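Ferredoxin component of dioxygenase (Sphingobium yanoikuyae, PDB 2I7F) carries a Rieske-type [2Fe-2S] cluster and probably passes electrons to the terminal oxygenase of a biphenyl 2,3-dioxygenase system. Local coordinates at residues 7-18 against 29-40; 67-76 against 80-89. All blocks are in the same frame, centred on the assembly; numbering follows the deposited sequence.

Overall arrangement
Both contacts belong to one Rieske domain and follow each other along the chain, on opposite sides of its centre, their own centres about 17 Å apart. Contact 1 (7-18 with 29-40) lies in the larger antiparallel sheet; contact 2 (67-76 with 80-89) holds H67 and other residues lining the [2Fe-2S] cluster. They meet chiefly through I73 of contact 2, whose CG2 lies 3.4 Å from CB of F39 and 3.5 Å from CD1 of Y32, both in contact 1. Y32 is the part of contact 1 that lies toward the metal site: its side chain is about 9 Å from those of the cluster ligands C45 and C64 and about 11 Å from the cluster.

Contact 1: residues 7-18 against 29-40; sequences LCQVASVKDGEP and LAVYNVDGEVFV. With SO4 (sulfate ion), chain C.
V13 and N33 lead the packing of the 7-18 segment on the hairpin 29-34/37-40 of the large antiparallel sheet of the Rieske fold, a hairpin closed by a type I' turn from V34 to E37. At N33, CG lies anti to the backbone N (chi1 166°), which carries the amide toward the loop. There ND2 donates to V13 O at 3.1 Å, the acceptor lying close to the amide plane, while OD1 accepts from G36 N at 2.7 Å as an Asx motif bracing the turn. Asparagine suits the place because one planar group serves as donor to the loop and acceptor within its own hairpin, and these two bonds fix its rotation. A leucine in its place would probably leave V13 O and G36 N without these partners and let the loop shift against the turn. Backbone N of N33 reaches K14 O through a water.

Branched apolar side chains fill the space nearer strand 7-9. V13 turns CG1 over the backbone between Y32 and N33, and CG2 meets V31 CG1 at 3.8 Å, the two side chains crossing at about a right angle. L7 sends CD1 tip to tip against V40 CG1, while its other branch, CD2, crosses to L29 CD1 at 3.6 Å. Beside the middle of strand 29-34, P18 lays CB against Y32 CD2, 3.6 Å away, and the tyrosine hydroxyl is hydrogen-bonded to T41. Outside the hairpin, a sulfate ion, probably from the crystallisation liquor, accepts from Q9 N, Q9 NE2 and S12 OG. D15, its CG swung anti to the backbone N (chi1 -166°), extends its carboxylate along the turn, where D35 N meets OD2 from above the carboxylate plane at 2.7 Å.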
loop_
_atom_site.group_PDB
_atom_site.type_symbol
_atom_site.label_atom_id
_atom_site.label_comp_id
_atom_site.label_asym_id
_atom_site.label_seq_id
_atom_site.Cartn_x
_atom_site.Cartn_y
_atom_site.Cartn_z
ATOM N N LEU A 7 -8.218 -6.678 -6.290
ATOM C CA LEU A 7 -8.227 -5.364 -5.624
ATOM C C LEU A 7 -8.628 -4.224 -6.558
ATOM O O LEU A 7 -9.507 -3.431 -6.225
ATOM C CB LEU A 7 -6.880 -5.063 -4.917
ATOM C CG LEU A 7 -6.427 -6.160 -3.961
ATOM C CD1 LEU A 7 -5.069 -5.806 -3.274
ATOM C CD2 LEU A 7 -7.520 -6.467 -2.924
ATOM N N CYS A 8 -8.037 -4.195 -7.751
ATOM C CA CYS A 8 -8.209 -3.095 -8.682
ATOM C C CYS A 8 -7.465 -3.461 -9.931
ATOM O O CYS A 8 -6.626 -4.357 -9.912
ATOM C CB CYS A 8 -7.683 -1.758 -8.097
ATOM S SG CYS A 8 -5.885 -1.584 -7.809
ATOM N N GLN A 9 -7.766 -2.779 -11.032
ATOM C CA GLN A 9 -7.065 -3.033 -12.273
ATOM C C GLN A 9 -5.653 -2.451 -12.181
ATOM O O GLN A 9 -5.448 -1.392 -11.611
ATOM C CB GLN A 9 -7.813 -2.406 -13.431
ATOM C CG GLN A 9 -9.078 -3.139 -13.761
ATOM C CD GLN A 9 -9.935 -2.304 -14.655
ATOM O OE1 GLN A 9 -9.905 -2.469 -15.876
ATOM N NE2 GLN A 9 -10.639 -1.347 -14.081
ATOM N N VAL A 10 -4.689 -3.180 -12.723
ATOM C CA VAL A 10 -3.296 -2.718 -12.802
ATOM C C VAL A 10 -3.220 -1.322 -13.472
ATOM O O VAL A 10 -2.477 -0.431 -13.044
ATOM C CB VAL A 10 -2.414 -3.722 -13.631
ATOM C CG1 VAL A 10 -0.961 -3.208 -13.776
ATOM C CG2 VAL A 10 -2.346 -5.099 -13.003
ATOM N N ALA A 11 -3.967 -1.165 -14.564
ATOM C CA ALA A 11 -4.045 0.140 -15.287
ATOM C C ALA A 11 -4.415 1.354 -14.408
ATOM O O ALA A 11 -4.107 2.478 -14.775
ATOM C CB ALA A 11 -5.035 0.042 -16.406
ATOM N N SER A 12 -5.141 1.126 -13.311
ATOM C CA SER A 12 -5.573 2.189 -12.387
ATOM C C SER A 12 -4.476 2.725 -11.482
ATOM O O SER A 12 -4.662 3.773 -10.810
ATOM C CB SER A 12 -6.649 1.659 -11.445
ATOM O OG SER A 12 -7.845 1.484 -12.139
ATOM N N VAL A 13 -3.363 2.002 -11.382
ATOM C CA VAL A 13 -2.322 2.346 -10.425
ATOM C C VAL A 13 -1.128 2.983 -11.125
ATOM O O VAL A 13 -0.291 2.282 -11.674
ATOM C CB VAL A 13 -1.849 1.124 -9.612
ATOM C CG1 VAL A 13 -1.045 1.603 -8.379
ATOM C CG2 VAL A 13 -3.045 0.227 -9.236
ATOM N N LYS A 14 -1.050 4.314 -11.067
ATOM C CA LYS A 14 0.079 5.091 -11.591
ATOM C C LYS A 14 1.180 5.286 -10.541
ATOM O O LYS A 14 0.885 5.459 -9.351
ATOM C CB LYS A 14 -0.407 6.472 -12.065
ATOM C CG LYS A 14 -1.231 6.460 -13.346
ATOM C CD LYS A 14 -2.750 6.544 -13.132
ATOM C CE LYS A 14 -3.224 7.932 -12.641
ATOM N NZ LYS A 14 -3.598 7.951 -11.161
ATOM N N ASP A 15 2.442 5.259 -10.994
ATOM C CA ASP A 15 3.616 5.546 -10.136
ATOM C C ASP A 15 3.408 6.921 -9.586
ATOM O O ASP A 15 3.175 7.848 -10.345
ATOM C CB ASP A 15 4.955 5.520 -10.929
ATOM C CG ASP A 15 6.223 5.467 -10.012
ATOM O OD1 ASP A 15 6.231 5.920 -8.843
ATOM O OD2 ASP A 15 7.246 4.948 -10.472
ATOM N N GLY A 16 3.453 7.028 -8.265
ATOM C CA GLY A 16 3.338 8.295 -7.587
ATOM C C GLY A 16 1.950 8.571 -7.078
ATOM O O GLY A 16 1.772 9.526 -6.353
ATOM N N GLU A 17 0.960 7.749 -7.463
ATOM C CA GLU A 17 -0.444 7.982 -7.092
ATOM C C GLU A 17 -1.097 6.680 -6.588
ATOM O O GLU A 17 -1.807 6.006 -7.323
ATOM C CB GLU A 17 -1.222 8.583 -8.273
ATOM C CG GLU A 17 -0.468 9.769 -8.956
ATOM C CD GLU A 17 -1.133 10.296 -10.204
ATOM O OE1 GLU A 17 -2.281 9.832 -10.487
ATOM O OE2 GLU A 17 -0.512 11.187 -10.895
ATOM N N PRO A 18 -0.814 6.299 -5.327
ATOM C CA PRO A 18 -1.409 5.071 -4.814
ATOM C C PRO A 18 -2.929 5.097 -4.700
ATOM O O PRO A 18 -3.549 6.182 -4.589
ATOM C CB PRO A 18 -0.765 4.875 -3.434
ATOM C CG PRO A 18 -0.072 6.089 -3.101
ATOM C CD PRO A 18 0.046 6.972 -4.338
ATOM N N LEU A 29 -6.776 -1.301 2.328
ATOM C CA LEU A 29 -5.557 -1.658 1.585
ATOM C C LEU A 29 -5.106 -0.510 0.706
ATOM O O LEU A 29 -5.910 0.298 0.309
ATOM C CB LEU A 29 -5.793 -2.875 0.709
ATOM C CG LEU A 29 -6.178 -4.209 1.398
ATOM C CD1 LEU A 29 -6.600 -5.189 0.309
ATOM C CD2 LEU A 29 -5.058 -4.757 2.248
ATOM N N ALA A 30 -3.799 -0.434 0.472
ATOM C CA ALA A 30 -3.177 0.585 -0.330
ATOM C C ALA A 30 -2.460 -0.154 -1.426
ATOM O O ALA A 30 -1.719 -1.065 -1.166
ATOM C CB ALA A 30 -2.219 1.392 0.466
ATOM N N VAL A 31 -2.667 0.279 -2.663
ATOM C CA VAL A 31 -1.983 -0.290 -3.819
ATOM C C VAL A 31 -1.068 0.762 -4.475
ATOM O O VAL A 31 -1.484 1.892 -4.738
ATOM C CB VAL A 31 -3.008 -0.823 -4.841
ATOM C CG1 VAL A 31 -2.302 -1.587 -5.978
ATOM C CG2 VAL A 31 -4.019 -1.699 -4.146
ATOM N N TYR A 32 0.188 0.363 -4.731
ATOM C CA TYR A 32 1.214 1.230 -5.249
ATOM C C TYR A 32 1.864 0.678 -6.503
ATOM O O TYR A 32 1.975 -0.534 -6.679
ATOM C CB TYR A 32 2.333 1.440 -4.247
ATOM C CG TYR A 32 1.940 1.662 -2.830
ATOM C CD1 TYR A 32 1.560 0.586 -2.033
ATOM C CD2 TYR A 32 2.023 2.914 -2.235
ATOM C CE1 TYR A 32 1.260 0.741 -0.739
ATOM C CE2 TYR A 32 1.701 3.072 -0.862
ATOM C CZ TYR A 32 1.337 1.982 -0.132
ATOM O OH TYR A 32 0.999 2.071 1.226
ATOM N N ASN A 33 2.351 1.606 -7.325
ATOM C CA ASN A 33 3.191 1.319 -8.458
ATOM C C ASN A 33 4.510 2.055 -8.188
ATOM O O ASN A 33 4.526 3.288 -8.103
ATOM C CB ASN A 33 2.494 1.803 -9.734
ATOM C CG ASN A 33 3.405 1.865 -10.980
ATOM O OD1 ASN A 33 4.604 1.627 -10.933
ATOM N ND2 ASN A 33 2.802 2.231 -12.098
ATOM N N VAL A 34 5.576 1.281 -7.984
ATOM C CA VAL A 34 6.931 1.769 -7.828
ATOM C C VAL A 34 7.708 1.398 -9.104
ATOM O O VAL A 34 8.009 0.232 -9.367
ATOM C CB VAL A 34 7.613 1.164 -6.537
ATOM C CG1 VAL A 34 9.110 1.548 -6.476
ATOM C CG2 VAL A 34 6.865 1.607 -5.255
ATOM N N ASP A 35 8.005 2.400 -9.916
ATOM C CA ASP A 35 8.759 2.214 -11.164
ATOM C C ASP A 35 8.215 1.100 -12.067
ATOM O O ASP A 35 8.977 0.372 -12.707
ATOM C CB ASP A 35 10.236 1.960 -10.840
ATOM C CG ASP A 35 11.146 2.176 -12.039
ATOM O OD1 ASP A 35 10.896 3.120 -12.836
ATOM O OD2 ASP A 35 12.126 1.393 -12.194
ATOM N N GLY A 36 6.900 0.970 -12.128
ATOM C CA GLY A 36 6.278 0.012 -13.005
ATOM C C GLY A 36 5.948 -1.328 -12.393
ATOM O O GLY A 36 5.443 -2.202 -13.101
ATOM N N GLU A 37 6.240 -1.525 -11.108
ATOM C CA GLU A 37 5.888 -2.783 -10.390
ATOM C C GLU A 37 4.925 -2.445 -9.246
ATOM O O GLU A 37 5.046 -1.397 -8.642
ATOM C CB GLU A 37 7.120 -3.448 -9.785
ATOM C CG GLU A 37 7.807 -4.514 -10.604
ATOM C CD GLU A 37 8.647 -3.963 -11.653
ATOM O OE1 GLU A 37 9.518 -3.139 -11.329
ATOM O OE2 GLU A 37 8.464 -4.375 -12.802
ATOM N N VAL A 38 4.030 -3.381 -8.917
ATOM C CA VAL A 38 2.937 -3.191 -7.964
ATOM C C VAL A 38 3.209 -3.843 -6.576
ATOM O O VAL A 38 3.758 -4.918 -6.472
ATOM C CB VAL A 38 1.597 -3.732 -8.602
ATOM C CG1 VAL A 38 0.440 -3.706 -7.639
ATOM C CG2 VAL A 38 1.244 -2.955 -9.872
ATOM N N PHE A 39 2.851 -3.116 -5.518
ATOM C CA PHE A 39 2.992 -3.530 -4.135
ATOM C C PHE A 39 1.681 -3.202 -3.457
ATOM O O PHE A 39 0.952 -2.303 -3.907
ATOM C CB PHE A 39 4.201 -2.810 -3.477
ATOM C CG PHE A 39 5.511 -3.093 -4.178
ATOM C CD1 PHE A 39 5.916 -2.336 -5.286
ATOM C CD2 PHE A 39 6.284 -4.210 -3.819
ATOM C CE1 PHE A 39 7.074 -2.637 -5.955
ATOM C CE2 PHE A 39 7.440 -4.519 -4.489
ATOM C CZ PHE A 39 7.852 -3.731 -5.564
ATOM N N VAL A 40 1.363 -3.965 -2.411
ATOM C CA VAL A 40 0.133 -3.817 -1.636
ATOM C C VAL A 40 0.503 -3.857 -0.132
ATOM O O VAL A 40 1.220 -4.774 0.320
ATOM C CB VAL A 40 -0.941 -4.910 -1.992
ATOM C CG1 VAL A 40 -2.226 -4.806 -1.088
ATOM C CG2 VAL A 40 -1.326 -4.805 -3.491
HETATM S S SO4 C . -10.704 -0.505 -10.586
HETATM O O1 SO4 C . -11.066 -1.417 -9.492
HETATM O O2 SO4 C . -9.296 -0.576 -10.964
HETATM O O3 SO4 C . -11.531 -0.823 -11.761
HETATM O O4 SO4 C . -10.976 0.876 -10.147
HETATM O O HOH W 1 1.484 4.301 -6.696
#

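Contact 2: residues 67-76 against 80-89. With FES (Fe2/s2 (inorganic) cluster), chain D.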
loop_
_atom_site.group_PDB
_atom_site.type_symbol
_atom_site.label_atom_id
_atom_site.label_comp_id
_atom_site.label_asym_id
_atom_site.label_seq_id
_atom_site.Cartn_x
_atom_site.Cartn_y
_atom_site.Cartn_z
ATOM N N HIS A 67 2.683 13.853 10.667
ATOM C CA HIS A 67 3.847 13.670 11.592
ATOM C C HIS A 67 5.215 13.463 10.916
ATOM O O HIS A 67 6.251 13.424 11.597
ATOM C CB HIS A 67 3.637 12.562 12.638
ATOM C CG HIS A 67 2.303 12.575 13.332
ATOM N ND1 HIS A 67 1.503 11.458 13.400
ATOM C CD2 HIS A 67 1.659 13.535 14.036
ATOM C CE1 HIS A 67 0.403 11.742 14.076
ATOM N NE2 HIS A 67 0.471 12.995 14.474
ATOM N N GLY A 68 5.211 13.303 9.595
ATOM C CA GLY A 68 6.423 13.022 8.863
ATOM C C GLY A 68 6.811 11.554 8.844
ATOM O O GLY A 68 7.902 11.212 8.399
ATOM N N GLY A 69 5.915 10.686 9.290
ATOM C CA GLY A 69 6.189 9.277 9.357
ATOM C C GLY A 69 6.291 8.706 7.960
ATOM O O GLY A 69 5.755 9.265 7.044
ATOM N N SER A 70 7.002 7.597 7.811
ATOM C CA SER A 70 7.125 6.938 6.523
ATOM C C SER A 70 7.384 5.449 6.674
ATOM O O SER A 70 7.881 4.991 7.727
ATOM C CB SER A 70 8.242 7.583 5.691
ATOM O OG SER A 70 9.522 7.115 6.080
ATOM N N PHE A 71 7.040 4.722 5.607
ATOM C CA PHE A 71 7.305 3.307 5.419
ATOM C C PHE A 71 7.937 3.007 4.082
ATOM O O PHE A 71 7.777 3.741 3.099
ATOM C CB PHE A 71 6.013 2.464 5.466
ATOM C CG PHE A 71 5.242 2.618 6.721
ATOM C CD1 PHE A 71 5.472 1.777 7.810
ATOM C CD2 PHE A 71 4.284 3.629 6.825
ATOM C CE1 PHE A 71 4.790 1.955 8.983
ATOM C CE2 PHE A 71 3.581 3.787 7.989
ATOM C CZ PHE A 71 3.822 2.948 9.060
ATOM N N ASP A 72 8.634 1.881 4.041
ATOM C CA ASP A 72 9.126 1.316 2.781
ATOM C C ASP A 72 7.992 0.485 2.154
ATOM O O ASP A 72 7.573 -0.536 2.710
ATOM C CB ASP A 72 10.384 0.463 3.041
ATOM C CG ASP A 72 11.048 0.021 1.779
ATOM O OD1 ASP A 72 10.326 -0.413 0.864
ATOM O OD2 ASP A 72 12.297 0.075 1.699
ATOM N N ILE A 73 7.495 0.931 1.001
ATOM C CA ILE A 73 6.361 0.276 0.328
ATOM C C ILE A 73 6.615 -1.207 0.051
ATOM O O ILE A 73 5.729 -2.052 0.252
ATOM C CB ILE A 73 6.022 0.945 -1.031
ATOM C CG1 ILE A 73 5.434 2.355 -0.802
ATOM C CG2 ILE A 73 5.039 0.007 -1.852
ATOM C CD1 ILE A 73 5.717 3.392 -1.893
ATOM N N ALA A 74 7.824 -1.496 -0.394
ATOM C CA ALA A 74 8.238 -2.818 -0.884
ATOM C C ALA A 74 8.536 -3.789 0.249
ATOM O O ALA A 74 8.277 -4.991 0.101
ATOM C CB ALA A 74 9.459 -2.700 -1.792
ATOM N N THR A 75 8.969 -3.281 1.405
ATOM C CA THR A 75 9.403 -4.132 2.498
ATOM C C THR A 75 8.482 -4.107 3.724
ATOM O O THR A 75 8.503 -5.052 4.502
ATOM C CB THR A 75 10.837 -3.827 2.965
ATOM O OG1 THR A 75 10.872 -2.602 3.708
ATOM C CG2 THR A 75 11.880 -3.826 1.777
ATOM N N GLY A 76 7.697 -3.032 3.881
ATOM C CA GLY A 76 6.875 -2.833 5.072
ATOM C C GLY A 76 7.585 -2.080 6.178
ATOM O O GLY A 76 6.945 -1.598 7.100
ATOM N N ALA A 80 10.785 6.595 8.654
ATOM C CA ALA A 80 10.850 7.871 9.354
ATOM C C ALA A 80 9.984 7.848 10.603
ATOM O O ALA A 80 8.840 7.448 10.574
ATOM C CB ALA A 80 10.442 9.015 8.453
ATOM N N PHE A 81 10.586 8.260 11.707
ATOM C CA PHE A 81 9.875 8.500 12.962
ATOM C C PHE A 81 8.708 9.462 12.681
ATOM O O PHE A 81 8.877 10.420 11.942
ATOM C CB PHE A 81 10.875 9.092 13.991
ATOM C CG PHE A 81 10.278 9.369 15.342
ATOM C CD1 PHE A 81 10.243 8.370 16.323
ATOM C CD2 PHE A 81 9.743 10.618 15.630
ATOM C CE1 PHE A 81 9.662 8.605 17.560
ATOM C CE2 PHE A 81 9.176 10.873 16.877
ATOM C CZ PHE A 81 9.138 9.866 17.844
ATOM N N PRO A 82 7.547 9.279 13.338
ATOM C CA PRO A 82 7.219 8.383 14.441
ATOM C C PRO A 82 6.768 6.974 14.117
ATOM O O PRO A 82 6.391 6.241 15.034
ATOM C CB PRO A 82 6.101 9.146 15.166
ATOM C CG PRO A 82 5.454 9.956 14.131
ATOM C CD PRO A 82 6.433 10.199 13.039
ATOM N N CYS A 83 6.792 6.585 12.844
ATOM C CA CYS A 83 6.491 5.201 12.479
ATOM C C CYS A 83 7.550 4.259 13.011
ATOM O O CYS A 83 8.745 4.471 12.791
ATOM C CB CYS A 83 6.387 5.047 10.969
ATOM S SG CYS A 83 5.009 5.947 10.349
ATOM N N GLN A 84 7.089 3.242 13.747
ATOM C CA GLN A 84 7.959 2.222 14.338
ATOM C C GLN A 84 7.493 0.791 14.098
ATOM O O GLN A 84 8.324 -0.123 14.064
ATOM C CB GLN A 84 8.079 2.424 15.847
ATOM C CG GLN A 84 8.822 3.687 16.252
ATOM C CD GLN A 84 8.804 3.908 17.757
ATOM O OE1 GLN A 84 7.770 3.727 18.415
ATOM N NE2 GLN A 84 9.940 4.286 18.314
ATOM N N ILE A 85 6.179 0.589 14.012
ATOM C CA ILE A 85 5.579 -0.740 13.799
ATOM C C ILE A 85 5.484 -0.948 12.283
ATOM O O ILE A 85 4.848 -0.144 11.601
ATOM C CB ILE A 85 4.150 -0.828 14.409
ATOM C CG1 ILE A 85 4.163 -0.630 15.936
ATOM C CG2 ILE A 85 3.484 -2.154 14.053
ATOM C CD1 ILE A 85 2.764 -0.297 16.523
ATOM N N PRO A 86 6.112 -1.995 11.745
ATOM C CA PRO A 86 6.042 -2.173 10.281
ATOM C C PRO A 86 4.601 -2.278 9.757
ATOM O O PRO A 86 3.737 -2.852 10.423
ATOM C CB PRO A 86 6.808 -3.478 10.062
ATOM C CG PRO A 86 7.740 -3.509 11.164
ATOM C CD PRO A 86 6.950 -3.043 12.337
ATOM N N ILE A 87 4.369 -1.729 8.568
ATOM C CA ILE A 87 3.097 -1.830 7.856
ATOM C C ILE A 87 3.017 -3.280 7.343
ATOM O O ILE A 87 4.040 -3.904 7.040
ATOM C CB ILE A 87 2.964 -0.674 6.743
ATOM C CG1 ILE A 87 1.536 -0.426 6.286
ATOM C CG2 ILE A 87 3.801 -0.954 5.542
ATOM C CD1 ILE A 87 0.572 0.079 7.328
ATOM N N LYS A 88 1.826 -3.852 7.374
ATOM C CA LYS A 88 1.598 -5.157 6.769
ATOM C C LYS A 88 1.670 -5.022 5.257
ATOM O O LYS A 88 1.057 -4.130 4.701
ATOM C CB LYS A 88 0.233 -5.696 7.160
ATOM C CG LYS A 88 -0.210 -6.992 6.472
ATOM C CD LYS A 88 0.357 -8.170 7.148
ATOM C CE LYS A 88 -0.287 -9.446 6.655
ATOM N NZ LYS A 88 0.589 -10.554 7.089
ATOM N N THR A 89 2.429 -5.930 4.641
ATOM C CA THR A 89 2.519 -6.096 3.194
ATOM C C THR A 89 1.847 -7.410 2.767
ATOM O O THR A 89 1.590 -8.295 3.581
ATOM C CB THR A 89 4.017 -6.057 2.687
ATOM O OG1 THR A 89 4.720 -7.251 3.093
ATOM C CG2 THR A 89 4.765 -4.821 3.187
HETATM FE FE1 FES D . 1.494 9.435 12.738
HETATM FE FE2 FES D . 1.044 8.138 10.343
HETATM S S1 FES D . 2.952 8.843 11.228
HETATM S S2 FES D . -0.444 8.749 11.913
#
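S70 and A80 pair at the cluster end of these two segments. S70 OG, turned between the backbone N and the carbonyl carbon (chi1 80°), accepts from A80 N at 2.9 Å, which is why a short hydroxyl side chain suits the place; A80 O receives a separate, weak bond from S70 N. At the other end I87 N donates to G76 O at 3.0 Å. A CB on G76 would strike I87 O and T89 CG2, which leaves room for glycine alone. D72 OD1 accepts from T75 N at 3.2 Å and weakly from A74 N, an Asx motif, while its OD2 forms a salt bridge with K79.

Between these ends the F71 ring is sandwiched, I87 CB over one face and C83 CB over the other, with I85 O at its edge; that carbonyl is also hydrogen-bonded by T46. G69 likewise has no room for a side chain, since a CB would run into C83 SG and cluster sulfide S1. P82, after a cis peptide bond, sets CG 3.5 Å from H67 CB. H67 ND1 binds iron FE1 at 2.1 Å and H47 supplies the second histidine, the two-histidine iron of a Rieske [2Fe-2S] site.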